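Local coordinates for capsular polysaccharide biosynthesis protein (Burkholderia pseudomallei, PDB 4BQO), which binds coenzyme A and probably acts as an enzyme in the biosynthesis of the bacterial capsular polysaccharide, at residues R5-V10 and D32-E37; H116-V121 and L274-W279; K238-P243 and N255-Y260. The protein carries 1 engineered substitution. One frame throughout, in Å; residues are numbered along the deposited sequence. Where two conformers were deposited one is given.

Contact 1: R5-V10 and D32-E37; sequences RKKYSV and DWELVE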
loop_
_atom_site.group_PDB
_atom_site.type_symbol
_atom_site.label_atom_id
_atom_site.label_comp_id
_atom_site.label_asym_id
_atom_site.label_seq_id
_atom_site.Cartn_x
_atom_site.Cartn_y
_atom_site.Cartn_z
ATOM N N ARG A 5 21.264 -10.876 21.936
ATOM C CA ARG A 5 20.823 -10.179 20.725
ATOM C C ARG A 5 20.354 -8.783 21.090
ATOM O O ARG A 5 19.847 -8.557 22.178
ATOM C CB ARG A 5 19.707 -10.960 20.006
ATOM C CG ARG A 5 20.216 -12.240 19.366
ATOM C CD ARG A 5 19.166 -13.009 18.582
ATOM N NE ARG A 5 17.921 -13.251 19.299
ATOM C CZ ARG A 5 16.820 -13.710 18.717
ATOM N NH1 ARG A 5 16.816 -13.949 17.403
ATOM N NH2 ARG A 5 15.718 -13.906 19.438
ATOM N N LYS A 6 20.567 -7.837 20.184
ATOM C CA LYS A 6 20.036 -6.498 20.334
ATOM C C LYS A 6 18.527 -6.537 20.090
ATOM O O LYS A 6 18.045 -7.441 19.420
ATOM C CB LYS A 6 20.703 -5.567 19.330
ATOM C CG LYS A 6 22.166 -5.273 19.648
ATOM C CD LYS A 6 22.691 -4.252 18.660
ATOM C CE LYS A 6 24.128 -3.851 18.962
ATOM N NZ LYS A 6 24.635 -2.875 17.953
ATOM N N LYS A 7 17.827 -5.537 20.619
ATOM C CA LYS A 7 16.375 -5.488 20.550
ATOM C C LYS A 7 15.896 -4.446 19.543
ATOM O O LYS A 7 16.385 -3.312 19.509
ATOM C CB LYS A 7 15.768 -5.227 21.937
ATOM C CG LYS A 7 15.814 -6.439 22.861
ATOM C CD LYS A 7 15.001 -6.203 24.129
ATOM C CE LYS A 7 15.010 -7.427 25.030
ATOM N NZ LYS A 7 16.358 -7.615 25.637
ATOM N N TYR A 8 14.913 -4.829 18.719
ATOM C CA TYR A 8 14.301 -3.866 17.810
ATOM C C TYR A 8 12.800 -4.083 17.782
ATOM O O TYR A 8 12.316 -5.150 18.157
ATOM C CB TYR A 8 14.879 -3.977 16.367
ATOM C CG TYR A 8 14.272 -5.023 15.456
ATOM C CD1 TYR A 8 14.455 -6.389 15.689
ATOM C CD2 TYR A 8 13.530 -4.647 14.330
ATOM C CE1 TYR A 8 13.895 -7.353 14.854
ATOM C CE2 TYR A 8 12.984 -5.605 13.476
ATOM C CZ TYR A 8 13.166 -6.948 13.729
ATOM O OH TYR A 8 12.611 -7.905 12.902
ATOM N N SER A 9 12.115 -3.034 17.373
ATOM C CA SER A 9 10.672 -3.093 17.092
ATOM C C SER A 9 10.421 -2.492 15.721
ATOM O O SER A 9 11.200 -1.635 15.272
ATOM C CB SER A 9 9.871 -2.289 18.113
ATOM O OG SER A 9 9.926 -2.867 19.403
ATOM N N VAL A 10 9.322 -2.892 15.086
ATOM C CA VAL A 10 8.912 -2.203 13.834
ATOM C C VAL A 10 7.500 -1.662 14.041
ATOM O O VAL A 10 6.576 -2.462 14.302
ATOM C CB VAL A 10 8.959 -3.114 12.584
ATOM C CG1 VAL A 10 8.880 -2.281 11.315
ATOM C CG2 VAL A 10 10.216 -3.987 12.555
ATOM N N ASP A 32 21.530 -11.570 15.106
ATOM C CA ASP A 32 21.896 -10.336 15.778
ATOM C C ASP A 32 20.774 -9.655 16.496
ATOM O O ASP A 32 21.017 -8.856 17.364
ATOM C CB ASP A 32 22.499 -9.331 14.772
ATOM C CG ASP A 32 23.784 -9.829 14.156
ATOM O OD1 ASP A 32 24.423 -10.738 14.737
ATOM O OD2 ASP A 32 24.146 -9.313 13.075
ATOM N N TRP A 33 19.525 -9.942 16.112
ATOM C CA TRP A 33 18.406 -9.106 16.539
ATOM C C TRP A 33 17.206 -9.912 17.054
ATOM O O TRP A 33 16.843 -10.947 16.493
ATOM C CB TRP A 33 17.889 -8.284 15.354
ATOM C CG TRP A 33 18.876 -7.247 14.859
ATOM C CD1 TRP A 33 19.774 -7.404 13.855
ATOM C CD2 TRP A 33 19.056 -5.943 15.377
ATOM N NE1 TRP A 33 20.509 -6.260 13.700
ATOM C CE2 TRP A 33 20.092 -5.338 14.619
ATOM C CE3 TRP A 33 18.454 -5.205 16.412
ATOM C CZ2 TRP A 33 20.534 -4.036 14.865
ATOM C CZ3 TRP A 33 18.893 -3.900 16.650
ATOM C CH2 TRP A 33 19.933 -3.327 15.873
ATOM N N GLU A 34 16.629 -9.417 18.137
ATOM C CA GLU A 34 15.401 -9.978 18.698
ATOM C C GLU A 34 14.283 -8.949 18.538
ATOM O O GLU A 34 14.415 -7.812 18.967
ATOM C CB GLU A 34 15.581 -10.307 20.193
ATOM C CG GLU A 34 14.371 -11.005 20.789
ATOM C CD GLU A 34 14.537 -11.288 22.265
ATOM O OE1 GLU A 34 15.570 -11.891 22.633
ATOM O OE2 GLU A 34 13.642 -10.898 23.051
ATOM N N LEU A 35 13.175 -9.381 17.916
ATOM C CA LEU A 35 12.032 -8.496 17.741
ATOM C C LEU A 35 11.217 -8.418 19.016
ATOM O O LEU A 35 10.885 -9.458 19.602
ATOM C CB LEU A 35 11.132 -9.040 16.620
ATOM C CG LEU A 35 9.816 -8.309 16.354
ATOM C CD1 LEU A 35 10.027 -6.890 15.836
ATOM C CD2 LEU A 35 8.932 -9.094 15.396
ATOM N N VAL A 36 10.925 -7.204 19.444
ATOM C CA VAL A 36 9.918 -6.984 20.472
ATOM C C VAL A 36 8.753 -6.396 19.681
ATOM O O VAL A 36 8.834 -5.271 19.187
ATOM C CB VAL A 36 10.390 -6.022 21.570
ATOM C CG1 VAL A 36 9.379 -5.980 22.717
ATOM C CG2 VAL A 36 11.767 -6.434 22.078
ATOM N N GLU A 37 7.673 -7.168 19.554
ATOM C CA GLU A 37 6.547 -6.766 18.681
ATOM C C GLU A 37 5.783 -5.561 19.172
ATOM O O GLU A 37 5.437 -5.465 20.354
ATOM C CB GLU A 37 5.569 -7.933 18.484
ATOM C CG GLU A 37 6.171 -9.130 17.770
ATOM C CD GLU A 37 5.441 -10.434 18.054
ATOM O OE1 GLU A 37 4.217 -10.511 17.809
ATOM O OE2 GLU A 37 6.101 -11.396 18.508
HETATM O O HOH W 1 17.939 -9.828 23.908
HETATM O O HOH W 2 18.016 -12.886 22.440
#

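Contact 2: H116-V121 and L274-W279; sequences HPEGYV and LEQFEW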
loop_
_atom_site.group_PDB
_atom_site.type_symbol
_atom_site.label_atom_id
_atom_site.label_comp_id
_atom_site.label_asym_id
_atom_site.label_seq_id
_atom_site.Cartn_x
_atom_site.Cartn_y
_atom_site.Cartn_z
ATOM N N HIS A 116 -16.334 -1.797 3.505
ATOM C CA HIS A 116 -16.387 -2.918 2.584
ATOM C C HIS A 116 -15.605 -4.087 3.191
ATOM O O HIS A 116 -14.456 -3.908 3.593
ATOM C CB HIS A 116 -15.818 -2.508 1.235
ATOM C CG HIS A 116 -16.154 -3.467 0.147
ATOM N ND1 HIS A 116 -15.609 -4.733 0.080
ATOM C CD2 HIS A 116 -17.038 -3.378 -0.873
ATOM C CE1 HIS A 116 -16.112 -5.367 -0.964
ATOM N NE2 HIS A 116 -16.986 -4.569 -1.557
ATOM N N PRO A 117 -16.209 -5.275 3.238
ATOM C CA PRO A 117 -15.511 -6.371 3.888
ATOM C C PRO A 117 -14.178 -6.719 3.229
ATOM O O PRO A 117 -13.340 -7.321 3.853
ATOM C CB PRO A 117 -16.493 -7.543 3.759
ATOM C CG PRO A 117 -17.434 -7.165 2.660
ATOM C CD PRO A 117 -17.549 -5.671 2.771
ATOM N N GLU A 118 -13.966 -6.316 1.986
ATOM C CA GLU A 118 -12.697 -6.621 1.335
ATOM C C GLU A 118 -11.699 -5.463 1.404
ATOM O O GLU A 118 -10.533 -5.662 1.100
ATOM C CB GLU A 118 -12.947 -7.093 -0.113
ATOM C CG GLU A 118 -13.929 -8.272 -0.182
ATOM C CD GLU A 118 -14.521 -8.541 -1.566
ATOM O OE1 GLU A 118 -14.487 -7.673 -2.481
ATOM O OE2 GLU A 118 -15.073 -9.659 -1.745
ATOM N N GLY A 119 -12.161 -4.252 1.760
ATOM C CA GLY A 119 -11.293 -3.101 1.936
ATOM C C GLY A 119 -10.960 -2.268 0.717
ATOM O O GLY A 119 -10.291 -1.247 0.839
ATOM N N TYR A 120 -11.388 -2.737 -0.461
ATOM C CA TYR A 120 -11.113 -2.058 -1.722
ATOM C C TYR A 120 -12.332 -2.084 -2.606
ATOM O O TYR A 120 -13.105 -3.086 -2.648
ATOM C CB TYR A 120 -9.959 -2.767 -2.472
ATOM C CG TYR A 120 -8.692 -2.855 -1.642
ATOM C CD1 TYR A 120 -7.764 -1.806 -1.591
ATOM C CD2 TYR A 120 -8.434 -3.990 -0.875
ATOM C CE1 TYR A 120 -6.632 -1.875 -0.784
ATOM C CE2 TYR A 120 -7.300 -4.065 -0.094
ATOM C CZ TYR A 120 -6.394 -3.039 -0.066
ATOM O OH TYR A 120 -5.278 -3.150 0.737
ATOM N N VAL A 121 -12.536 -0.965 -3.290
ATOM C CA VAL A 121 -13.607 -0.837 -4.260
ATOM C C VAL A 121 -13.095 -0.218 -5.551
ATOM O O VAL A 121 -12.085 0.491 -5.569
ATOM C CB VAL A 121 -14.800 -0.007 -3.754
ATOM C CG1 VAL A 121 -15.465 -0.674 -2.539
ATOM C CG2 VAL A 121 -14.363 1.419 -3.379
ATOM N N LEU A 274 -19.488 -7.280 -11.206
ATOM C CA LEU A 274 -20.958 -7.228 -10.973
ATOM C C LEU A 274 -21.248 -7.010 -9.498
ATOM O O LEU A 274 -22.094 -6.180 -9.137
ATOM C CB LEU A 274 -21.646 -8.512 -11.482
ATOM C CG LEU A 274 -21.491 -8.654 -13.006
ATOM C CD1 LEU A 274 -22.010 -10.000 -13.497
ATOM C CD2 LEU A 274 -22.158 -7.553 -13.822
ATOM N N GLU A 275 -20.530 -7.705 -8.616
ATOM C CA GLU A 275 -20.708 -7.438 -7.167
ATOM C C GLU A 275 -20.352 -6.016 -6.744
ATOM O O GLU A 275 -20.985 -5.475 -5.827
ATOM C CB GLU A 275 -19.922 -8.403 -6.305
ATOM C CG GLU A 275 -20.642 -9.690 -6.044
ATOM C CD GLU A 275 -20.010 -10.487 -4.916
ATOM O OE1 GLU A 275 -18.782 -10.360 -4.685
ATOM O OE2 GLU A 275 -20.757 -11.250 -4.265
ATOM N N GLN A 276 -19.355 -5.410 -7.385
ATOM C CA GLN A 276 -19.014 -4.016 -7.111
ATOM C C GLN A 276 -20.166 -3.094 -7.480
ATOM O O GLN A 276 -20.536 -2.224 -6.675
ATOM C CB GLN A 276 -17.766 -3.601 -7.893
ATOM C CG GLN A 276 -16.480 -4.209 -7.368
ATOM C CD GLN A 276 -15.967 -3.517 -6.119
ATOM O OE1 GLN A 276 -15.895 -2.293 -6.054
ATOM N NE2 GLN A 276 -15.585 -4.313 -5.128
ATOM N N PHE A 277 -20.724 -3.277 -8.680
ATOM C CA PHE A 277 -21.920 -2.548 -9.065
ATOM C C PHE A 277 -23.025 -2.699 -8.034
ATOM O O PHE A 277 -23.581 -1.699 -7.574
ATOM C CB PHE A 277 -22.418 -2.988 -10.436
ATOM C CG PHE A 277 -21.862 -2.180 -11.542
ATOM C CD1 PHE A 277 -22.500 -1.014 -11.966
ATOM C CD2 PHE A 277 -20.685 -2.573 -12.196
ATOM C CE1 PHE A 277 -21.957 -0.237 -12.972
ATOM C CE2 PHE A 277 -20.151 -1.807 -13.214
ATOM C CZ PHE A 277 -20.776 -0.625 -13.601
ATOM N N GLU A 278 -23.304 -3.938 -7.627
ATOM C CA GLU A 278 -24.412 -4.156 -6.693
ATOM C C GLU A 278 -24.155 -3.500 -5.333
ATOM O O GLU A 278 -25.090 -2.983 -4.691
ATOM C CB GLU A 278 -24.735 -5.646 -6.589
ATOM C CG GLU A 278 -25.280 -6.182 -7.901
ATOM C CD GLU A 278 -25.303 -7.705 -7.989
ATOM O OE1 GLU A 278 -24.604 -8.377 -7.198
ATOM O OE2 GLU A 278 -26.016 -8.222 -8.875
ATOM N N TRP A 279 -22.901 -3.480 -4.900
ATOM C CA TRP A 279 -22.522 -2.909 -3.626
ATOM C C TRP A 279 -22.746 -1.401 -3.676
ATOM O O TRP A 279 -23.332 -0.849 -2.731
ATOM C CB TRP A 279 -21.053 -3.244 -3.287
ATOM C CG TRP A 279 -20.665 -2.828 -1.897
ATOM C CD1 TRP A 279 -20.823 -3.551 -0.732
ATOM C CD2 TRP A 279 -20.044 -1.601 -1.526
ATOM N NE1 TRP A 279 -20.326 -2.830 0.335
ATOM C CE2 TRP A 279 -19.864 -1.622 -0.119
ATOM C CE3 TRP A 279 -19.643 -0.464 -2.245
ATOM C CZ2 TRP A 279 -19.274 -0.570 0.574
ATOM C CZ3 TRP A 279 -19.064 0.604 -1.545
ATOM C CH2 TRP A 279 -18.872 0.537 -0.159
HETATM O O HOH W 3 -18.382 -5.800 -3.704
#

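Contact 3: K238-P243 and N255-Y260; sequences KMSLYP and NRMNEY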
loop_
_atom_site.group_PDB
_atom_site.type_symbol
_atom_site.label_atom_id
_atom_site.label_comp_id
_atom_site.label_asym_id
_atom_site.label_seq_id
_atom_site.Cartn_x
_atom_site.Cartn_y
_atom_site.Cartn_z
ATOM N N LYS A 238 -5.611 -9.504 -4.038
ATOM C CA LYS A 238 -4.817 -9.249 -5.250
ATOM C C LYS A 238 -5.754 -8.671 -6.304
ATOM O O LYS A 238 -6.629 -9.361 -6.827
ATOM C CB LYS A 238 -4.167 -10.538 -5.759
ATOM C CG LYS A 238 -3.316 -11.237 -4.690
ATOM C CD LYS A 238 -2.600 -12.450 -5.207
ATOM C CE LYS A 238 -1.639 -13.013 -4.149
ATOM N NZ LYS A 238 -0.897 -14.192 -4.653
ATOM N N MET A 239 -5.556 -7.408 -6.623
ATOM C CA MET A 239 -6.381 -6.725 -7.608
ATOM C C MET A 239 -5.917 -7.086 -8.986
ATOM O O MET A 239 -4.730 -7.268 -9.218
ATOM C CB MET A 239 -6.254 -5.222 -7.386
ATOM C CG MET A 239 -6.932 -4.706 -6.117
ATOM S SD MET A 239 -8.734 -4.918 -6.208
ATOM C CE MET A 239 -9.002 -6.299 -5.120
ATOM N N SER A 240 -6.847 -7.111 -9.920
ATOM C CA SER A 240 -6.550 -7.502 -11.304
ATOM C C SER A 240 -6.361 -6.261 -12.168
ATOM O O SER A 240 -7.109 -5.292 -12.034
ATOM C CB SER A 240 -7.734 -8.284 -11.850
ATOM O OG SER A 240 -7.474 -8.767 -13.155
ATOM N N LEU A 241 -5.375 -6.287 -13.070
ATOM C CA LEU A 241 -5.205 -5.099 -13.972
ATOM C C LEU A 241 -6.178 -5.173 -15.142
ATOM O O LEU A 241 -6.499 -6.264 -15.679
ATOM C CB LEU A 241 -3.799 -5.089 -14.542
ATOM C CG LEU A 241 -2.653 -4.633 -13.630
ATOM C CD1 LEU A 241 -2.249 -5.730 -12.648
ATOM C CD2 LEU A 241 -1.505 -4.182 -14.496
ATOM N N TYR A 242 -6.660 -3.995 -15.543
ATOM C CA TYR A 242 -7.665 -3.941 -16.608
ATOM C C TYR A 242 -7.070 -4.377 -17.950
ATOM O O TYR A 242 -5.842 -4.216 -18.174
ATOM C CB TYR A 242 -8.206 -2.521 -16.777
ATOM C CG TYR A 242 -9.419 -2.224 -15.908
ATOM C CD1 TYR A 242 -9.400 -2.477 -14.531
ATOM C CD2 TYR A 242 -10.587 -1.765 -16.487
ATOM C CE1 TYR A 242 -10.543 -2.240 -13.730
ATOM C CE2 TYR A 242 -11.719 -1.495 -15.707
ATOM C CZ TYR A 242 -11.673 -1.738 -14.337
ATOM O OH TYR A 242 -12.792 -1.444 -13.580
ATOM N N PRO A 243 -7.932 -4.828 -18.849
ATOM C CA PRO A 243 -7.462 -5.214 -20.200
ATOM C C PRO A 243 -6.795 -4.014 -20.867
ATOM O O PRO A 243 -7.104 -2.872 -20.554
ATOM C CB PRO A 243 -8.774 -5.560 -20.946
ATOM C CG PRO A 243 -9.743 -5.915 -19.892
ATOM C CD PRO A 243 -9.388 -5.041 -18.691
ATOM N N ASN A 255 -5.110 -13.891 -21.254
ATOM C CA ASN A 255 -6.563 -13.913 -21.010
ATOM C C ASN A 255 -7.102 -12.484 -21.028
ATOM O O ASN A 255 -6.354 -11.541 -21.235
ATOM C CB ASN A 255 -6.918 -14.634 -19.695
ATOM C CG ASN A 255 -6.286 -13.976 -18.485
ATOM O OD1 ASN A 255 -6.672 -14.231 -17.353
ATOM N ND2 ASN A 255 -5.299 -13.144 -18.724
ATOM N N ARG A 256 -8.408 -12.319 -20.857
ATOM C CA ARG A 256 -8.984 -10.982 -20.940
ATOM C C ARG A 256 -8.587 -10.145 -19.730
ATOM O O ARG A 256 -8.071 -9.050 -19.857
ATOM C CB ARG A 256 -10.508 -11.053 -21.050
ATOM C CG ARG A 256 -11.119 -9.660 -21.265
ATOM C CD ARG A 256 -12.630 -9.652 -21.325
ATOM N NE ARG A 256 -13.146 -8.337 -21.774
ATOM C CZ ARG A 256 -14.418 -7.940 -21.634
ATOM N NH1 ARG A 256 -15.312 -8.706 -21.010
ATOM N NH2 ARG A 256 -14.793 -6.758 -22.098
ATOM N N MET A 257 -8.822 -10.716 -18.565
ATOM C CA MET A 257 -8.515 -10.048 -17.298
ATOM C C MET A 257 -8.372 -11.156 -16.291
ATOM O O MET A 257 -9.199 -12.071 -16.251
ATOM C CB MET A 257 -9.718 -9.167 -16.953
ATOM C CG MET A 257 -9.577 -8.362 -15.719
ATOM S SD MET A 257 -10.759 -6.987 -15.726
ATOM C CE MET A 257 -9.994 -6.272 -14.251
ATOM N N ASN A 258 -7.366 -11.057 -15.433
ATOM C CA ASN A 258 -7.154 -12.104 -14.435
ATOM C C ASN A 258 -8.278 -12.094 -13.376
ATOM O O ASN A 258 -8.970 -11.084 -13.107
ATOM C CB ASN A 258 -5.850 -11.812 -13.655
ATOM C CG ASN A 258 -4.578 -12.277 -14.373
ATOM O OD1 ASN A 258 -4.639 -12.825 -15.453
ATOM N ND2 ASN A 258 -3.419 -12.039 -13.759
ATOM N N GLU A 259 -8.491 -13.264 -12.808
ATOM C CA GLU A 259 -9.329 -13.398 -11.621
ATOM C C GLU A 259 -8.815 -12.489 -10.524
ATOM O O GLU A 259 -7.587 -12.276 -10.395
ATOM C CB GLU A 259 -9.299 -14.854 -11.107
ATOM C CG GLU A 259 -10.007 -15.848 -12.013
ATOM C CD GLU A 259 -10.117 -17.235 -11.400
ATOM O OE1 GLU A 259 -9.060 -17.811 -11.082
ATOM O OE2 GLU A 259 -11.259 -17.726 -11.220
ATOM N N TYR A 260 -9.730 -11.954 -9.728
ATOM C CA TYR A 260 -9.359 -11.252 -8.489
ATOM C C TYR A 260 -9.141 -12.227 -7.349
ATOM O O TYR A 260 -9.731 -13.289 -7.345
ATOM C CB TYR A 260 -10.447 -10.269 -8.077
ATOM C CG TYR A 260 -10.590 -9.042 -8.970
ATOM C CD1 TYR A 260 -11.213 -9.134 -10.242
ATOM C CD2 TYR A 260 -10.168 -7.785 -8.516
ATOM C CE1 TYR A 260 -11.354 -8.000 -11.019
ATOM C CE2 TYR A 260 -10.313 -6.645 -9.305
ATOM C CZ TYR A 260 -10.929 -6.765 -10.543
ATOM O OH TYR A 260 -11.114 -5.639 -11.295
HETATM O O HOH W 4 -5.684 -10.893 -9.273
HETATM O O HOH W 5 -5.644 -8.794 -15.520
#

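Contact 1: R5-V10 and D32-E37
Lys6 and Tyr8 bond to Asp32, Glu34 and Val36 in a parallel pairing whose register sets Lys6 beside Trp33 and Tyr8 beside Leu35, joining strand 33-35, the outermost strand on its side, to strand 6-11 in a four-stranded parallel sheet of order 2-1-3-4. Helices 15-24 and 27-32 lie between the two strands in sequence, a beta-alpha-beta crossover. The bonds alternate as parallel pairing requires: Lys6 N to Asp32 O, Glu34 N to Lys6 O at 2.7 Å, Tyr8 N to Glu34 O, and Val36 N to Tyr8 O at 172° at the hydrogen. In the conformer given, the Ser9 hydroxyl adds a side-chain bond, OG to Val36 O at 2.6 Å.

Tyr8 can be followed outward. Its CB lies 3.8 Å from Trp33 CE3. Chi1 of 84° sets CG between the backbone N and the carbonyl carbon, and the ring rises on the face it shares with Trp33 and Leu35. CD1 passes Glu34 O, CE1 meets Leu35 CB at 3.7 Å, and Leu35 CD1 sits over one ring face, 19° off the normal. OH reaches Asn24 OD1 of helix 15-24 in a hydrogen bond. Trp33 in turn takes Lys6 CB over its six-membered ring, while Phe29 stacks on the indole and meets Tyr8 edge-to-face.

On the other side of the sheet, Glu34 CB and CG lie against the Arg5 guanidinium, whose NH1 bonds to Ala30 O. The direct salt bridge is long, Arg5 NH2 to Glu34 OE1 at 3.8 Å; a water accepting from Arg5 NE closes the gap by donating to Glu34 OE1 at 2.6 Å.

Contact 2: H116-V121 and L274-W279
Residues His116 to Gly119 form a type I beta turn, closed by Gly119 N to His116 O at 3.0 Å, and the chain then straightens into Val121; opposite lies one face of a helix, residues 274-279. The backbones stay apart, with the nearest CA pair, Val121 and Gln276, separated by 6.9 Å, and side chains bridge the interval.

Trp279 presents an indole face to the turn. His116 comes down on it edge first: CD2 stands 3.4 Å from Trp279 CE2, and the ring planes meet at 54°, an edge-to-face contact with the imidazole as the edge. Two in-plane partners help to fix this ring. Glu118 N donates to His116 ND1 within the turn at 161°, and a water lies 2.8 Å from His116 NE2, with only a weak link onward to Glu275 O. Val121 CG1 touches the benzene end of the same indole face at Trp279 CZ3.

Gln276 bends at chi2 (-78°), which carries its amide across to the strand. OE1 packs 3.3 Å from Val121 CA and accepts a hydrogen bond from Asp122 N just beyond it.

The contact thus docks the loop between strands 107-108 and 121-122, a two-stranded antiparallel hairpin, onto helix 269-281. Pro110 of that loop also touches His116, Val121 and Trp279, while Gln276 reaches Ile125 on helix 123-130, which follows the second strand.

Contact 3: K238-P243 and N255-Y260
Ser240 and Tyr260 meet where two extended, irregular segments run nearly antiparallel, their end-to-end directions 162° apart; the second leads into the two-stranded antiparallel sheet of strands 260-262 and 265-267.

The polar links are few and partly carried by water. In the conformer given, Ser240 OG lies anti to the backbone N (chi1 -176°) and donates to Asn258 O at 2.8 Å. The approach is bent: the angle at the carbonyl oxygen is 112° and the donor is tilted from the carbonyl plane. One water donates to both Lys238 O and Glu259 O and so links the two backbones. Another is gripped three ways, donating to Ser240 OG and Leu241 O and accepting from Asn258 N at 2.8 Å.

Aromatic contacts come next. Ser240 CB sits over the centre of the Tyr260 ring, 3.7 Å from its centroid, a CH-pi contact, while Met239 SD lies at the rim near the ring plane, 3.9 Å from Tyr260 CE2. Tyr272 of helix 269-281 stacks on Tyr260. A second Met-aromatic pair differs in kind: Met257 SD is above the face of the Tyr242 ring at a distance, 5.0 Å from its centroid. Tyr242 OH is hydrogen-bonded to Asp122 and Tyr138.

Apolar packing completes the join. Met257 runs extended alongside Tyr242, bringing its CE to Tyr242 CD1, and its SD meets Pro243 CD at 3.8 Å.

Contact 1 lies across the chain's centre from contacts 2 and 3, with its centre about 39 Å from each of theirs. Contact 3 is nested in the loop closed by contact 2; their centres are about 16 Å apart, and their nearest atoms about 4 Å apart without touching. Helix 269-281 links these two, carrying Trp279 and Gln276 of contact 2 and Tyr272, which stacks on Tyr260 of contact 3. Coenzyme A lies between the two sides: its nearest atoms are about 7 Å from the Tyr120 side chain, 12 Å from that of Val10 and 14 Å from that of Met239. By these distances contact 2 is the nearest to the ligand, and its Tyr120 OH also bonds to Asn200, a coenzyme-A-binding residue.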